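Local coordinates for protein BpsB (PgaB), Poly-beta-1,6-N-acetyl-D-glucosamine N-deacetylase (Bordetella bronchiseptica RB50, PDB 5BU6) that removes N-acetyl groups from poly-beta-1,6-N-acetyl-D-glucosamine as a family 4 carbohydrate esterase and is required for biofilm formation, at residues Leu79-Asp84 with Ile258-Val263; Leu16-Val21 with Thr44-Trp49; Gly223-Asp228 with Gly241-Pro246. The protein carries 5 engineered substitutions. All blocks are in the same frame, centred on the assembly; numbering follows the deposited sequence.

Contact 1: Leu79-Asp84 with Ile258-Val263; sequences LLTFDD and IRRSLV. With NI (nickel (II) ion), chain C.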
ATOM      1  N   LEU A  79     -10.320  -6.984   4.159  1.00 27.27           N
ATOM      2  CA  LEU A  79      -9.225  -6.154   4.638  1.00 29.97           C
ATOM      3  C   LEU A  79      -9.310  -4.798   3.925  1.00 32.67           C
ATOM      4  O   LEU A  79      -9.316  -4.745   2.690  1.00 33.30           O
ATOM      5  CB  LEU A  79      -7.872  -6.810   4.363  1.00 33.52           C
ATOM      6  CG  LEU A  79      -6.619  -6.081   4.876  1.00 32.81           C
ATOM      7  CD1 LEU A  79      -6.615  -6.117   6.397  1.00 35.48           C
ATOM      8  CD2 LEU A  79      -5.374  -6.758   4.323  1.00 31.29           C
ATOM      9  N   LEU A  80      -9.391  -3.719   4.696  1.00 28.21           N
ATOM     10  CA  LEU A  80      -9.426  -2.369   4.121  1.00 26.05           C
ATOM     11  C   LEU A  80      -8.023  -1.783   4.175  1.00 28.28           C
ATOM     12  O   LEU A  80      -7.349  -1.875   5.224  1.00 29.74           O
ATOM     13  CB  LEU A  80     -10.393  -1.471   4.912  1.00 29.94           C
ATOM     14  CG  LEU A  80     -11.811  -1.959   5.158  1.00 35.53           C
ATOM     15  CD1 LEU A  80     -12.551  -0.945   6.050  1.00 35.39           C
ATOM     16  CD2 LEU A  80     -12.541  -2.167   3.826  1.00 32.89           C
ATOM     17  N   THR A  81      -7.565  -1.203   3.063  1.00 29.36           N
ATOM     18  CA  THR A  81      -6.242  -0.608   3.028  1.00 25.69           C
ATOM     19  C   THR A  81      -6.314   0.810   2.439  1.00 31.15           C
ATOM     20  O   THR A  81      -7.128   1.081   1.545  1.00 34.14           O
ATOM     21  CB  THR A  81      -5.244  -1.466   2.213  1.00 33.64           C
ATOM     22  OG1 THR A  81      -5.541  -1.373   0.818  1.00 39.07           O
ATOM     23  CG2 THR A  81      -5.316  -2.947   2.654  1.00 35.13           C
ATOM     24  N   PHE A  82      -5.498   1.692   3.005  1.00 28.26           N
ATOM     25  CA  PHE A  82      -5.413   3.106   2.636  1.00 40.28           C
ATOM     26  C   PHE A  82      -3.935   3.475   2.441  1.00 41.19           C
ATOM     27  O   PHE A  82      -3.200   3.587   3.419  1.00 45.62           O
ATOM     28  CB  PHE A  82      -6.043   3.985   3.722  1.00 31.77           C
ATOM     29  CG  PHE A  82      -7.495   3.698   3.959  1.00 35.14           C
ATOM     30  CD1 PHE A  82      -7.882   2.699   4.850  1.00 34.84           C
ATOM     31  CD2 PHE A  82      -8.472   4.407   3.276  1.00 32.66           C
ATOM     32  CE1 PHE A  82      -9.223   2.411   5.059  1.00 36.79           C
ATOM     33  CE2 PHE A  82      -9.821   4.136   3.476  1.00 36.21           C
ATOM     34  CZ  PHE A  82     -10.199   3.128   4.377  1.00 35.51           C
ATOM     35  N   ASP A  83      -3.486   3.640   1.201  1.00 33.24           N
ATOM     36  CA  ASP A  83      -2.057   3.902   0.976  1.00 40.25           C
ATOM     37  C   ASP A  83      -1.777   5.370   0.643  1.00 42.14           C
ATOM     38  O   ASP A  83      -2.693   6.112   0.312  1.00 43.36           O
ATOM     39  CB  ASP A  83      -1.497   3.017  -0.143  1.00 62.09           C
ATOM     40  CG  ASP A  83      -2.395   1.836  -0.479  1.00 84.98           C
ATOM     41  OD1 ASP A  83      -2.738   1.057   0.437  1.00 86.02           O
ATOM     42  OD2 ASP A  83      -2.745   1.683  -1.673  1.00 92.77           O
ATOM     43  N   ASP A  84      -0.502   5.749   0.773  1.00 33.10           N
ATOM     44  CA  ASP A  84       0.112   6.998   0.284  1.00 38.14           C
ATOM     45  C   ASP A  84       0.287   8.001   1.414  1.00 34.61           C
ATOM     46  O   ASP A  84       1.106   8.907   1.312  1.00 37.87           O
ATOM     47  CB  ASP A  84      -0.660   7.652  -0.861  1.00 33.18           C
ATOM     48  CG  ASP A  84      -0.520   6.909  -2.178  1.00 38.93           C
ATOM     49  OD1 ASP A  84       0.039   5.799  -2.196  1.00 33.92           O
ATOM     50  OD2 ASP A  84      -0.993   7.438  -3.212  1.00 44.86           O
ATOM     51  N   ILE A 258      -0.823 -11.308  -2.057  1.00 36.68           N
ATOM     52  CA  ILE A 258      -2.203 -10.968  -1.714  1.00 30.13           C
ATOM     53  C   ILE A 258      -2.893 -10.133  -2.814  1.00 33.17           C
ATOM     54  O   ILE A 258      -2.337  -9.154  -3.320  1.00 34.34           O
ATOM     55  CB  ILE A 258      -2.240 -10.228  -0.366  1.00 27.23           C
ATOM     56  CG1 ILE A 258      -1.825 -11.182   0.773  1.00 34.98           C
ATOM     57  CG2 ILE A 258      -3.621  -9.673  -0.063  1.00 31.85           C
ATOM     58  CD1 ILE A 258      -1.783 -10.477   2.127  1.00 31.75           C
ATOM     59  N   ARG A 259      -4.096 -10.566  -3.180  1.00 32.81           N
ATOM     60  CA  ARG A 259      -4.919  -9.932  -4.200  1.00 30.58           C
ATOM     61  C   ARG A 259      -5.774  -8.809  -3.622  1.00 34.88           C
ATOM     62  O   ARG A 259      -6.283  -8.932  -2.518  1.00 36.11           O
ATOM     63  CB  ARG A 259      -5.831 -10.982  -4.852  1.00 31.02           C
ATOM     64  CG  ARG A 259      -5.040 -12.070  -5.526  1.00 36.16           C
ATOM     65  CD  ARG A 259      -5.866 -13.310  -5.776  1.00 42.35           C
ATOM     66  NE  ARG A 259      -5.100 -14.275  -6.549  1.00 48.02           N
ATOM     67  CZ  ARG A 259      -5.513 -15.505  -6.825  1.00 53.67           C
ATOM     68  NH1 ARG A 259      -6.683 -15.932  -6.371  1.00 48.51           N
ATOM     69  NH2 ARG A 259      -4.744 -16.307  -7.544  1.00 53.08           N
ATOM     70  N   ARG A 260      -5.963  -7.727  -4.369  1.00 34.48           N
ATOM     71  CA  ARG A 260      -6.903  -6.717  -3.908  1.00 33.44           C
ATOM     72  C   ARG A 260      -7.595  -6.000  -5.045  1.00 38.49           C
ATOM     73  O   ARG A 260      -7.125  -6.011  -6.188  1.00 38.48           O
ATOM     74  CB  ARG A 260      -6.206  -5.699  -3.017  1.00 33.82           C
ATOM     75  CG  ARG A 260      -5.270  -4.799  -3.713  1.00 36.35           C
ATOM     76  CD  ARG A 260      -4.109  -4.402  -2.748  1.00 44.52           C
ATOM     77  NE  ARG A 260      -3.174  -3.562  -3.481  1.00 48.66           N
ATOM     78  CZ  ARG A 260      -2.917  -2.291  -3.195  1.00 50.40           C
ATOM     79  NH1 ARG A 260      -3.479  -1.716  -2.142  1.00 53.64           N
ATOM     80  NH2 ARG A 260      -2.068  -1.609  -3.947  1.00 51.81           N
ATOM     81  N   SER A 261      -8.727  -5.402  -4.710  1.00 37.84           N
ATOM     82  CA  SER A 261      -9.515  -4.623  -5.654  1.00 38.66           C
ATOM     83  C   SER A 261      -9.314  -3.174  -5.293  1.00 40.25           C
ATOM     84  O   SER A 261      -9.084  -2.853  -4.136  1.00 43.02           O
ATOM     85  CB  SER A 261     -10.989  -5.005  -5.597  1.00 39.76           C
ATOM     86  OG  SER A 261     -11.168  -6.326  -6.075  1.00 42.47           O
ATOM     87  N   LEU A 262      -9.386  -2.305  -6.286  1.00 43.38           N
ATOM     88  CA  LEU A 262      -9.120  -0.901  -6.075  1.00 47.24           C
ATOM     89  C   LEU A 262     -10.437  -0.157  -6.197  1.00 45.91           C
ATOM     90  O   LEU A 262     -11.186  -0.385  -7.139  1.00 45.60           O
ATOM     91  CB  LEU A 262      -8.098  -0.410  -7.100  1.00 64.62           C
ATOM     92  CG  LEU A 262      -7.561   1.015  -7.004  1.00 70.06           C
ATOM     93  CD1 LEU A 262      -6.901   1.248  -5.662  1.00 65.23           C
ATOM     94  CD2 LEU A 262      -6.584   1.262  -8.140  1.00 73.64           C
ATOM     95  N   VAL A 263     -10.758   0.703  -5.239  1.00 39.68           N
ATOM     96  CA  VAL A 263     -11.963   1.517  -5.403  1.00 42.03           C
ATOM     97  C   VAL A 263     -11.705   2.984  -5.024  1.00 44.32           C
ATOM     98  O   VAL A 263     -10.976   3.273  -4.092  1.00 38.44           O
ATOM     99  CB  VAL A 263     -13.141   0.946  -4.579  1.00 54.94           C
ATOM    100  CG1 VAL A 263     -12.904   1.119  -3.105  1.00 54.35           C
ATOM    101  CG2 VAL A 263     -14.444   1.605  -4.985  1.00 53.47           C
TER
HETATM  102 NI    NI C 401       0.146   4.408  -3.762  1.00 34.40          NI
HETATM  103  O   HOH W   1      -1.761   3.772  -3.069  1.00 43.40           O
HETATM  104  O   HOH W   2      -1.078   5.715  -4.985  1.00 33.61           O

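Contact 2: Leu16-Val21 with Thr44-Trp49; sequences LSMHDV and TDLFEW. Engineered in segment 16-21: Ser17 (natural residue Cys).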
ATOM      1  N   LEU A  16      -9.673  -4.608  -0.056  1.00 34.75           N
ATOM      2  CA  LEU A  16     -10.230  -3.464  -0.744  1.00 38.89           C
ATOM      3  C   LEU A  16      -9.300  -2.289  -0.525  1.00 42.05           C
ATOM      4  O   LEU A  16      -9.135  -1.822   0.595  1.00 46.85           O
ATOM      5  CB  LEU A  16     -11.649  -3.189  -0.219  1.00 42.44           C
ATOM      6  CG  LEU A  16     -12.594  -2.253  -0.959  1.00 51.35           C
ATOM      7  CD1 LEU A  16     -12.898  -2.771  -2.365  1.00 53.12           C
ATOM      8  CD2 LEU A  16     -13.869  -2.055  -0.145  1.00 47.92           C
ATOM      9  N   SER A  17      -8.660  -1.834  -1.591  1.00 36.09           N
ATOM     10  CA  SER A  17      -7.721  -0.728  -1.498  1.00 40.96           C
ATOM     11  C   SER A  17      -8.457   0.571  -1.875  1.00 43.83           C
ATOM     12  O   SER A  17      -9.063   0.654  -2.932  1.00 43.44           O
ATOM     13  CB  SER A  17      -6.525  -0.997  -2.404  1.00 45.03           C
ATOM     14  OG  SER A  17      -5.586   0.063  -2.391  1.00 64.35           O
ATOM     15  N   MET A  18      -8.442   1.557  -0.986  1.00 37.67           N
ATOM     16  CA  MET A  18      -9.268   2.747  -1.146  1.00 43.00           C
ATOM     17  C   MET A  18      -8.419   3.944  -1.544  1.00 37.54           C
ATOM     18  O   MET A  18      -7.412   4.228  -0.914  1.00 44.10           O
ATOM     19  CB  MET A  18     -10.013   3.072   0.143  1.00 51.36           C
ATOM     20  CG  MET A  18     -11.496   2.914   0.064  1.00 66.03           C
ATOM     21  SD  MET A  18     -11.942   1.185   0.200  1.00 59.44           S
ATOM     22  CE  MET A  18     -11.202   0.772   1.774  1.00 59.78           C
ATOM     23  N   HIS A  19      -8.857   4.658  -2.570  1.00 40.84           N
ATOM     24  CA  HIS A  19      -8.087   5.779  -3.108  1.00 48.53           C
ATOM     25  C   HIS A  19      -8.988   7.015  -3.138  1.00 44.91           C
ATOM     26  O   HIS A  19     -10.097   6.964  -3.667  1.00 42.71           O
ATOM     27  CB  HIS A  19      -7.566   5.409  -4.508  1.00 59.77           C
ATOM     28  CG  HIS A  19      -6.748   6.472  -5.175  1.00 75.49           C
ATOM     29  ND1 HIS A  19      -5.431   6.718  -4.846  1.00 79.89           N
ATOM     30  CD2 HIS A  19      -7.052   7.331  -6.178  1.00 79.62           C
ATOM     31  CE1 HIS A  19      -4.963   7.693  -5.607  1.00 85.34           C
ATOM     32  NE2 HIS A  19      -5.927   8.084  -6.422  1.00 86.14           N
ATOM     33  N   ASP A  20      -8.536   8.103  -2.534  1.00 45.25           N
ATOM     34  CA  ASP A  20      -9.281   9.360  -2.562  1.00 47.26           C
ATOM     35  C   ASP A  20      -9.111   9.979  -3.945  1.00 49.55           C
ATOM     36  O   ASP A  20      -7.991  10.242  -4.380  1.00 51.58           O
ATOM     37  CB  ASP A  20      -8.781  10.304  -1.462  1.00 49.38           C
ATOM     38  CG  ASP A  20      -9.642  11.552  -1.301  1.00 61.44           C
ATOM     39  OD1 ASP A  20     -10.265  12.022  -2.280  1.00 52.47           O
ATOM     40  OD2 ASP A  20      -9.667  12.086  -0.171  1.00 63.12           O
ATOM     41  N   VAL A  21     -10.220  10.206  -4.632  1.00 49.63           N
ATOM     42  CA  VAL A  21     -10.177  10.694  -6.009  1.00 51.87           C
ATOM     43  C   VAL A  21      -9.499  12.074  -6.107  1.00 57.40           C
ATOM     44  O   VAL A  21      -8.923  12.417  -7.137  1.00 63.60           O
ATOM     45  CB  VAL A  21     -11.604  10.739  -6.611  1.00 61.39           C
ATOM     46  CG1 VAL A  21     -12.438  11.848  -5.966  1.00 56.17           C
ATOM     47  CG2 VAL A  21     -11.558  10.885  -8.129  1.00 71.81           C
ATOM     48  N   THR A  44     -18.189   7.573   3.634  1.00 44.66           N
ATOM     49  CA  THR A  44     -19.206   7.179   4.596  1.00 52.82           C
ATOM     50  C   THR A  44     -20.148   6.159   3.976  1.00 52.92           C
ATOM     51  O   THR A  44     -20.462   5.134   4.587  1.00 48.25           O
ATOM     52  CB  THR A  44     -20.022   8.379   5.100  1.00 60.94           C
ATOM     53  OG1 THR A  44     -20.401   9.206   3.992  1.00 69.95           O
ATOM     54  CG2 THR A  44     -19.202   9.189   6.083  1.00 51.19           C
ATOM     55  N   ASP A  45     -20.573   6.437   2.750  1.00 46.59           N
ATOM     56  CA  ASP A  45     -21.440   5.529   2.014  1.00 50.94           C
ATOM     57  C   ASP A  45     -20.750   4.177   1.788  1.00 41.78           C
ATOM     58  O   ASP A  45     -21.392   3.130   1.878  1.00 45.13           O
ATOM     59  CB  ASP A  45     -21.856   6.157   0.682  1.00 63.97           C
ATOM     60  CG  ASP A  45     -23.038   5.462   0.049  1.00 90.34           C
ATOM     61  OD1 ASP A  45     -23.950   5.032   0.788  1.00 97.89           O
ATOM     62  OD2 ASP A  45     -23.056   5.348  -1.195  1.00104.32           O
ATOM     63  N   LEU A  46     -19.449   4.191   1.516  1.00 39.54           N
ATOM     64  CA  LEU A  46     -18.703   2.939   1.383  1.00 48.24           C
ATOM     65  C   LEU A  46     -18.730   2.133   2.675  1.00 39.98           C
ATOM     66  O   LEU A  46     -18.909   0.918   2.644  1.00 44.67           O
ATOM     67  CB  LEU A  46     -17.253   3.179   0.983  1.00 53.21           C
ATOM     68  CG  LEU A  46     -16.957   3.506  -0.477  1.00 68.21           C
ATOM     69  CD1 LEU A  46     -15.499   3.201  -0.758  1.00 67.14           C
ATOM     70  CD2 LEU A  46     -17.873   2.748  -1.431  1.00 74.05           C
ATOM     71  N   PHE A  47     -18.559   2.809   3.809  1.00 42.85           N
ATOM     72  CA  PHE A  47     -18.555   2.111   5.092  1.00 44.84           C
ATOM     73  C   PHE A  47     -19.935   1.558   5.409  1.00 46.44           C
ATOM     74  O   PHE A  47     -20.059   0.517   6.045  1.00 40.98           O
ATOM     75  CB  PHE A  47     -18.078   3.030   6.211  1.00 42.03           C
ATOM     76  CG  PHE A  47     -16.579   3.098   6.336  1.00 42.21           C
ATOM     77  CD1 PHE A  47     -15.769   2.880   5.236  1.00 47.40           C
ATOM     78  CD2 PHE A  47     -15.984   3.367   7.551  1.00 47.28           C
ATOM     79  CE1 PHE A  47     -14.384   2.940   5.345  1.00 50.53           C
ATOM     80  CE2 PHE A  47     -14.607   3.428   7.670  1.00 45.54           C
ATOM     81  CZ  PHE A  47     -13.805   3.216   6.568  1.00 45.59           C
ATOM     82  N   GLU A  48     -20.966   2.259   4.956  1.00 38.94           N
ATOM     83  CA  GLU A  48     -22.340   1.784   5.116  1.00 38.42           C
ATOM     84  C   GLU A  48     -22.662   0.604   4.198  1.00 44.04           C
ATOM     85  O   GLU A  48     -23.396  -0.306   4.589  1.00 42.80           O
ATOM     86  CB  GLU A  48     -23.336   2.924   4.866  1.00 63.63           C
ATOM     87  CG  GLU A  48     -23.372   3.985   5.957  1.00 76.08           C
ATOM     88  CD  GLU A  48     -24.004   3.499   7.255  1.00 90.19           C
ATOM     89  OE1 GLU A  48     -23.985   4.266   8.243  1.00 90.89           O
ATOM     90  OE2 GLU A  48     -24.525   2.362   7.292  1.00 95.70           O
ATOM     91  N   TRP A  49     -22.131   0.614   2.978  1.00 44.81           N
ATOM     92  CA  TRP A  49     -22.291  -0.525   2.062  1.00 45.60           C
ATOM     93  C   TRP A  49     -21.661  -1.777   2.668  1.00 41.64           C
ATOM     94  O   TRP A  49     -22.269  -2.850   2.680  1.00 50.70           O
ATOM     95  CB  TRP A  49     -21.651  -0.227   0.700  1.00 63.93           C
ATOM     96  CG  TRP A  49     -21.572  -1.402  -0.273  1.00 84.82           C
ATOM     97  CD1 TRP A  49     -22.607  -1.962  -0.969  1.00 94.64           C
ATOM     98  CD2 TRP A  49     -20.389  -2.117  -0.679  1.00 79.46           C
ATOM     99  NE1 TRP A  49     -22.147  -2.987  -1.767  1.00 93.69           N
ATOM    100  CE2 TRP A  49     -20.791  -3.102  -1.609  1.00 84.40           C
ATOM    101  CE3 TRP A  49     -19.033  -2.024  -0.343  1.00 77.16           C
ATOM    102  CZ2 TRP A  49     -19.891  -3.985  -2.202  1.00 79.12           C
ATOM    103  CZ3 TRP A  49     -18.138  -2.904  -0.935  1.00 75.12           C
ATOM    104  CH2 TRP A  49     -18.575  -3.873  -1.853  1.00 77.33           C
TER

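Contact 3: Gly223-Asp228 with Gly241-Pro246; sequences GAHNRD and GLTLQP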
ATOM      1  N   GLY A 223       1.183  -1.879  -7.961  1.00 34.57           N
ATOM      2  CA  GLY A 223       1.156  -3.334  -8.020  1.00 39.96           C
ATOM      3  C   GLY A 223       2.381  -3.941  -8.691  1.00 41.24           C
ATOM      4  O   GLY A 223       2.350  -5.092  -9.145  1.00 39.31           O
ATOM      5  N   ALA A 224       3.469  -3.173  -8.765  1.00 38.38           N
ATOM      6  CA  ALA A 224       4.637  -3.606  -9.532  1.00 36.79           C
ATOM      7  C   ALA A 224       5.635  -4.382  -8.679  1.00 38.48           C
ATOM      8  O   ALA A 224       6.220  -3.858  -7.729  1.00 36.29           O
ATOM      9  CB  ALA A 224       5.315  -2.433 -10.176  1.00 35.44           C
ATOM     10  N   HIS A 225       5.822  -5.646  -9.038  1.00 39.72           N
ATOM     11  CA  HIS A 225       6.725  -6.513  -8.302  1.00 39.11           C
ATOM     12  C   HIS A 225       7.062  -7.700  -9.186  1.00 41.53           C
ATOM     13  O   HIS A 225       6.401  -7.942 -10.205  1.00 40.74           O
ATOM     14  CB  HIS A 225       6.089  -6.958  -6.976  1.00 34.98           C
ATOM     15  CG  HIS A 225       5.040  -8.012  -7.140  1.00 41.19           C
ATOM     16  ND1 HIS A 225       3.867  -7.796  -7.835  1.00 48.17           N
ATOM     17  CD2 HIS A 225       5.002  -9.300  -6.731  1.00 46.98           C
ATOM     18  CE1 HIS A 225       3.149  -8.904  -7.842  1.00 52.16           C
ATOM     19  NE2 HIS A 225       3.815  -9.834  -7.181  1.00 52.34           N
ATOM     20  N   ASN A 226       8.106  -8.430  -8.821  1.00 41.61           N
ATOM     21  CA  ASN A 226       8.488  -9.612  -9.579  1.00 41.36           C
ATOM     22  C   ASN A 226       9.226 -10.583  -8.678  1.00 45.85           C
ATOM     23  O   ASN A 226       9.269 -10.397  -7.463  1.00 41.43           O
ATOM     24  CB  ASN A 226       9.342  -9.238 -10.799  1.00 44.89           C
ATOM     25  CG  ASN A 226      10.558  -8.388 -10.438  1.00 50.84           C
ATOM     26  OD1 ASN A 226      11.278  -8.675  -9.482  1.00 49.26           O
ATOM     27  ND2 ASN A 226      10.793  -7.335 -11.219  1.00 53.58           N
ATOM     28  N   ARG A 227       9.799 -11.615  -9.278  1.00 52.75           N
ATOM     29  CA  ARG A 227      10.545 -12.625  -8.544  1.00 53.86           C
ATOM     30  C   ARG A 227      11.645 -12.002  -7.688  1.00 50.63           C
ATOM     31  O   ARG A 227      11.810 -12.349  -6.515  1.00 53.23           O
ATOM     32  CB  ARG A 227      11.152 -13.630  -9.528  1.00 62.02           C
ATOM     33  CG  ARG A 227      10.945 -15.074  -9.147  1.00 74.75           C
ATOM     34  CD  ARG A 227      11.740 -15.409  -7.904  1.00 88.57           C
ATOM     35  NE  ARG A 227      11.577 -16.801  -7.503  1.00 99.96           N
ATOM     36  CZ  ARG A 227      12.276 -17.380  -6.533  1.00104.18           C
ATOM     37  NH1 ARG A 227      13.189 -16.685  -5.867  1.00104.11           N
ATOM     38  NH2 ARG A 227      12.063 -18.653  -6.231  1.00106.75           N
ATOM     39  N   ASP A 228      12.399 -11.083  -8.282  1.00 46.25           N
ATOM     40  CA  ASP A 228      13.520 -10.454  -7.585  1.00 44.25           C
ATOM     41  C   ASP A 228      13.058  -9.587  -6.409  1.00 40.69           C
ATOM     42  O   ASP A 228      13.666  -9.617  -5.342  1.00 43.08           O
ATOM     43  CB  ASP A 228      14.354  -9.618  -8.559  1.00 55.53           C
ATOM     44  CG  ASP A 228      15.100 -10.477  -9.577  1.00 76.66           C
ATOM     45  OD1 ASP A 228      15.609 -11.556  -9.198  1.00 84.07           O
ATOM     46  OD2 ASP A 228      15.174 -10.072 -10.760  1.00 87.64           O
ATOM     47  N   GLY A 241       2.925  -9.447   1.213  1.00 33.09           N
ATOM     48  CA  GLY A 241       2.972  -8.487   0.119  1.00 28.38           C
ATOM     49  C   GLY A 241       1.610  -8.327  -0.521  1.00 33.61           C
ATOM     50  O   GLY A 241       0.869  -9.289  -0.688  1.00 33.31           O
ATOM     51  N   LEU A 242       1.281  -7.097  -0.880  1.00 28.27           N
ATOM     52  CA  LEU A 242      -0.006  -6.811  -1.488  1.00 28.08           C
ATOM     53  C   LEU A 242       0.150  -6.302  -2.910  1.00 33.95           C
ATOM     54  O   LEU A 242       0.860  -5.318  -3.152  1.00 32.93           O
ATOM     55  CB  LEU A 242      -0.769  -5.791  -0.656  1.00 29.57           C
ATOM     56  CG  LEU A 242      -1.380  -6.372   0.637  1.00 40.12           C
ATOM     57  CD1 LEU A 242      -0.347  -6.554   1.752  1.00 47.43           C
ATOM     58  CD2 LEU A 242      -2.526  -5.492   1.113  1.00 47.92           C
ATOM     59  N   THR A 243      -0.552  -6.970  -3.824  1.00 36.28           N
ATOM     60  CA  THR A 243      -0.438  -6.763  -5.260  1.00 35.32           C
ATOM     61  C   THR A 243      -1.681  -6.025  -5.761  1.00 41.64           C
ATOM     62  O   THR A 243      -2.531  -5.647  -4.973  1.00 40.88           O
ATOM     63  CB  THR A 243      -0.300  -8.082  -5.994  1.00 42.94           C
ATOM     64  OG1 THR A 243      -1.583  -8.727  -6.054  1.00 45.35           O
ATOM     65  CG2 THR A 243       0.655  -8.986  -5.255  1.00 55.90           C
ATOM     66  N   LEU A 244      -1.787  -5.827  -7.065  1.00 39.03           N
ATOM     67  CA  LEU A 244      -3.016  -5.280  -7.657  1.00 44.77           C
ATOM     68  C   LEU A 244      -3.749  -6.311  -8.516  1.00 44.56           C
ATOM     69  O   LEU A 244      -4.638  -5.970  -9.295  1.00 50.89           O
ATOM     70  CB  LEU A 244      -2.717  -4.028  -8.500  1.00 46.19           C
ATOM     71  CG  LEU A 244      -2.573  -2.716  -7.727  1.00 49.53           C
ATOM     72  CD1 LEU A 244      -2.244  -1.585  -8.678  1.00 54.59           C
ATOM     73  CD2 LEU A 244      -3.853  -2.418  -6.967  1.00 55.14           C
ATOM     74  N   GLN A 245      -3.361  -7.570  -8.380  1.00 45.01           N
ATOM     75  CA  GLN A 245      -4.119  -8.658  -8.992  1.00 48.01           C
ATOM     76  C   GLN A 245      -5.427  -8.763  -8.220  1.00 41.68           C
ATOM     77  O   GLN A 245      -5.407  -8.778  -7.000  1.00 41.78           O
ATOM     78  CB  GLN A 245      -3.324  -9.964  -8.933  1.00 54.10           C
ATOM     79  CG  GLN A 245      -3.941 -11.148  -9.650  1.00 68.88           C
ATOM     80  CD  GLN A 245      -3.227 -12.450  -9.322  1.00 82.82           C
ATOM     81  OE1 GLN A 245      -2.170 -12.448  -8.685  1.00 88.10           O
ATOM     82  NE2 GLN A 245      -3.807 -13.572  -9.746  1.00 86.39           N
ATOM     83  N   PRO A 246      -6.572  -8.784  -8.916  1.00 54.02           N
ATOM     84  CA  PRO A 246      -7.825  -8.913  -8.167  1.00 51.73           C
ATOM     85  C   PRO A 246      -8.208 -10.376  -7.954  1.00 45.08           C
ATOM     86  O   PRO A 246      -7.645 -11.271  -8.568  1.00 43.10           O
ATOM     87  CB  PRO A 246      -8.835  -8.202  -9.068  1.00 60.71           C
ATOM     88  CG  PRO A 246      -8.333  -8.502 -10.449  1.00 66.87           C
ATOM     89  CD  PRO A 246      -6.811  -8.549 -10.350  1.00 58.56           C
TER
HETATM   90  O   HOH W   3       0.054  -6.623  -9.073  1.00 39.68           O

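Contact 1: Leu79-Asp84 with Ile258-Val263
Arg260 reaches across strand 14-20, over Ser17, to meet Thr81 and Asp83 of strand 77-83. Its NH1 lies 3.5 Å from Asp83 OD2, a long salt bridge, and 3.6 Å from Thr81 OG1. Both oxygens approach the guanidinium at its edge, in its plane, although the carboxylate plane is tilted 47° from it. A bend at chi2 (-149°) leads the arginine chain out to this point.

The close-packed side is the inner one. Thr81 is buried on strand 77-83, with Ser17, Val105 and Leu242 around it, and the backbone carbonyl of Thr243 takes a hydrogen bond from Arg260 NE. That bond and the salt bridge hold the guanidinium at two places.

Toward the nickel the fit is looser and wetter. Asp83 is partly exposed, and its OD2 accepts a hydrogen bond from a water at 2.7 Å. The same water binds nickel at 2.1 Å, as does Asp84 OD1, also at 2.1 Å; a second water, His154 and His159 also bind the metal. Thr81 to Asp84 form the Thr-Phe-Asp-Asp motif of family 4 carbohydrate esterases.

A thiocyanate ion, probably from the crystallisation liquor, sits about 3 Å from the Arg260 side chain. Asp83 thus lies between an arginine and a nickel-bound water; Arg260 stands behind Asp83, one step further from the metal, and probably helps position the carboxylate beside that water.

Contact 2: Leu16-Val21 with Thr44-Trp49
The indole of Trp49 meets Leu16 at its edge: CD2 of the leucine lies near the ring plane, 4.4 Å from CZ3. The Phe55 ring also meets this indole, with the planes about 50° apart. Two residues earlier, the Phe47 side chain packs on helix 88-100, meeting Phe100 edge-to-face (T-shaped) and touching Leu96 and Leu97; Tyr102 also meets it. This is the outer layer of the (beta/alpha) barrel of family 4 carbohydrate esterases, with helix 43-52 laid against the outside of the parallel sheet.

Strand 14-20 presents alternate residues to the helix. Leu16 and Met18 point toward it, while Ser17, an engineered residue that is Cys in the natural protein, lies on the other side of the strand near Thr81 and Asp83. Phe82, Val263 and Tyr265 from the two flanking strands pack around Met18.

Backbones stay well apart, the nearest CA atoms being those of Met18 and Leu46 at 9.8 Å, so side chains alone fill the layer, and every contact between the two segments is apolar. Burial falls off toward the Trp49 end, where the indole is exposed.

Met18 and Leu46 run past one another in opposite directions. Bends at chi2 (79°) and chi3 (57°) curl the methionine back on itself and bring its middle, rather than its terminal methyl, against the leucine: Leu46 CD1 rests 4.1 Å from Met18 CG and 4.2 Å from Met18 SD.

Contact 3: Gly223-Asp228 with Gly241-Pro246
Van der Waals contacts come first. The CG2 methyl of Thr243 approaches the His225 imidazole obliquely, 3.6 Å from CE1. Leu244 lies against Gly223, its CD1 3.5 Å from the glycine N and its CG 3.8 Å from CA; with no side chain on Gly223, the leucine can settle directly on the backbone.

Of the polar links, a single water joins the two segments, donating to Gly223 O and accepting from Leu244 N, each at 2.8 Å. Other bonds fix the shapes of the partners. Thr243 OG1 accepts from Gln245 N (3.1 Å), making an ST turn, and is also bonded to Ile258 O. His225 is held at both nitrogens: ND1 makes a weak, nearly straight bond (164°) to Gly223 O, in the ring plane at 3.4 Å, and NE2 pairs with Gln257 OE1. Trp220 stacks on the same imidazole, which limits its rotation further.

Asn226 is the N-cap of helix 227-235, its side chain capping a backbone N farther along. The contact therefore ties together two connections of one beta-alpha-beta unit: the loop leading from strand 217-219 into that helix, and the chain leaving strand 240-242.

Along the chain contact 2 closes first; contact 1 then joins segments with 173 residues between them, and contact 3 falls within that span. Contacts 1 and 2 have centres 10 Å apart and share the parallel sheet, in which strand 14-20 runs between strands 77-83 and 261-266: contact 2 packs its helix-facing side, while contact 1 reaches across it near the nickel. Contact 3, 12 Å from contact 1, joins it through Thr243, whose backbone bonds to Ile258 and Arg260. Contacts 2 and 3 do not touch, their centres being 22 Å apart. The outer helix layer, the metal end of the sheet and the late beta-alpha-beta unit are thus connected through contact 1.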